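Local coordinates for protein killer cell lectin-like receptor 3 (Mus musculus, PDB 3C8J) that serves on natural killer cells as a disulfide-linked homodimeric, C-type lectin-like receptor for class I MHC molecules, at residues Asp122-Lys125 against Phe126-His130. The protein carries 4 engineered substitutions. Sequence-based numbering, arbitrary orientation.
Sequences DELK and FLQRH
Leu124 and Gln128, one helical turn apart, make the main side-chain contact in helix 121-130. Along Gln128, CB lies near Leu124 O and Lys125 O; CG comes 3.4 Å from Leu124 O; CD meets Leu124 CD1 at 3.4 Å. At the tip, OE1 is 3.7 Å from Leu124 CG, while NE2 lies near the same CD1 and makes a weak hydrogen bond to Ser177 O. With CG anti to the backbone nitrogen (chi1 168°) and chi2 at 52°, Leu124 turns CD1 against the Gln128 amide. The backbone bond Gln128 N to Leu124 O (3.0 Å) joins the same two residues, and Phe126 N, Leu127 N and Arg129 N each bond to the carbonyl four residues earlier.

On the exposed side Arg129 bends at chi3 (-100°), folding its guanidinium back so that Lys125 O lies over one face, 3.6 Å above the plane and toward the rim. Leu127 CG lies 3.4 Å from Glu123 O; on the buried side the same side chain packs on Tyr92, Phe94 and Leu176, while the Phe126 ring stacks with Tyr87. Glu123 OE1 ties the helix to strand 90-96 by a salt bridge to Lys90 and a hydrogen bond to the Tyr92 hydroxyl; OE2 accepts one from Glu119 N. This is an amphipathic alpha helix with regular i to i+4 bonding, the second helix of the C-type lectin-like fold, packed against its beta sheet.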
loop_
_atom_site.group_PDB
_atom_site.type_symbol
_atom_site.label_atom_id
_atom_site.label_comp_id
_atom_site.label_asym_id
_atom_site.label_seq_id
_atom_site.Cartn_x
_atom_site.Cartn_y
_atom_site.Cartn_z
ATOM N N ASP A 122 0.289 -14.476 1.304
ATOM C CA ASP A 122 0.397 -13.202 2.010
ATOM C C ASP A 122 -0.485 -12.151 1.354
ATOM O O ASP A 122 -1.232 -11.429 2.040
ATOM C CB ASP A 122 1.847 -12.714 2.054
ATOM C CG ASP A 122 2.710 -13.507 3.035
ATOM O OD1 ASP A 122 3.929 -13.200 3.123
ATOM O OD2 ASP A 122 2.176 -14.424 3.722
ATOM N N GLU A 123 -0.390 -12.073 0.028
ATOM C CA GLU A 123 -1.214 -11.180 -0.753
ATOM C C GLU A 123 -2.688 -11.567 -0.656
ATOM O O GLU A 123 -3.527 -10.700 -0.421
ATOM C CB GLU A 123 -0.759 -11.130 -2.208
ATOM C CG GLU A 123 -1.579 -10.140 -3.016
ATOM C CD GLU A 123 -1.181 -10.040 -4.461
ATOM O OE1 GLU A 123 -1.389 -8.946 -5.012
ATOM O OE2 GLU A 123 -0.680 -11.030 -5.047
ATOM N N LEU A 124 -3.007 -12.848 -0.821
ATOM C CA LEU A 124 -4.395 -13.294 -0.650
ATOM C C LEU A 124 -4.998 -12.790 0.683
ATOM O O LEU A 124 -6.040 -12.124 0.700
ATOM C CB LEU A 124 -4.527 -14.825 -0.761
ATOM C CG LEU A 124 -5.863 -15.467 -0.325
ATOM C CD1 LEU A 124 -7.089 -14.830 -0.979
ATOM C CD2 LEU A 124 -5.869 -16.944 -0.582
ATOM N N LYS A 125 -4.325 -13.105 1.779
ATOM C CA LYS A 125 -4.772 -12.703 3.106
ATOM C C LYS A 125 -4.841 -11.195 3.246
ATOM O O LYS A 125 -5.794 -10.683 3.837
ATOM C CB LYS A 125 -3.887 -13.302 4.191
ATOM C CG LYS A 125 -4.000 -14.819 4.243
ATOM C CD LYS A 125 -3.600 -15.393 5.584
ATOM C CE LYS A 125 -3.316 -16.871 5.451
ATOM N NZ LYS A 125 -2.478 -17.339 6.577
ATOM N N PHE A 126 -3.892 -10.461 2.675
ATOM C CA PHE A 126 -4.034 -9.025 2.743
ATOM C C PHE A 126 -5.351 -8.589 2.096
ATOM O O PHE A 126 -6.073 -7.760 2.637
ATOM C CB PHE A 126 -2.888 -8.293 2.069
ATOM C CG PHE A 126 -3.252 -6.894 1.679
ATOM C CD1 PHE A 126 -3.323 -5.896 2.631
ATOM C CD2 PHE A 126 -3.566 -6.584 0.369
ATOM C CE1 PHE A 126 -3.690 -4.605 2.290
ATOM C CE2 PHE A 126 -3.928 -5.279 0.017
ATOM C CZ PHE A 126 -4.001 -4.298 0.977
ATOM N N LEU A 127 -5.653 -9.128 0.929
ATOM C CA LEU A 127 -6.879 -8.750 0.224
ATOM C C LEU A 127 -8.130 -9.061 1.034
ATOM O O LEU A 127 -9.013 -8.200 1.162
ATOM C CB LEU A 127 -6.940 -9.422 -1.123
ATOM C CG LEU A 127 -5.907 -8.852 -2.088
ATOM C CD1 LEU A 127 -5.756 -9.759 -3.274
ATOM C CD2 LEU A 127 -6.290 -7.413 -2.515
ATOM N N GLN A 128 -8.171 -10.241 1.648
ATOM C CA GLN A 128 -9.344 -10.645 2.408
ATOM C C GLN A 128 -9.553 -9.816 3.678
ATOM O O GLN A 128 -10.695 -9.482 4.046
ATOM C CB GLN A 128 -9.287 -12.120 2.722
ATOM C CG GLN A 128 -9.231 -12.975 1.494
ATOM C CD GLN A 128 -9.020 -14.437 1.804
ATOM O OE1 GLN A 128 -8.142 -14.814 2.577
ATOM N NE2 GLN A 128 -9.831 -15.275 1.195
ATOM N N ARG A 129 -8.456 -9.468 4.350
ATOM C CA ARG A 129 -8.544 -8.532 5.454
ATOM C C ARG A 129 -9.036 -7.171 4.951
ATOM O O ARG A 129 -9.710 -6.462 5.663
ATOM C CB ARG A 129 -7.186 -8.374 6.134
ATOM C CG ARG A 129 -6.757 -9.543 6.998
ATOM C CD ARG A 129 -5.408 -9.247 7.705
ATOM N NE ARG A 129 -4.230 -9.874 7.060
ATOM C CZ ARG A 129 -3.258 -9.177 6.471
ATOM N NH1 ARG A 129 -3.310 -7.854 6.440
ATOM N NH2 ARG A 129 -2.227 -9.783 5.921
ATOM N N HIS A 130 -8.683 -6.805 3.717
ATOM C CA HIS A 130 -8.919 -5.449 3.229
ATOM C C HIS A 130 -10.361 -5.240 2.754
ATOM O O HIS A 130 -11.057 -4.291 3.109
ATOM C CB HIS A 130 -7.995 -5.165 2.062
ATOM C CG HIS A 130 -8.303 -3.877 1.385
ATOM N ND1 HIS A 130 -7.985 -2.658 1.946
ATOM C CD2 HIS A 130 -8.976 -3.609 0.243
ATOM C CE1 HIS A 130 -8.413 -1.690 1.155
ATOM N NE2 HIS A 130 -9.032 -2.245 0.120
#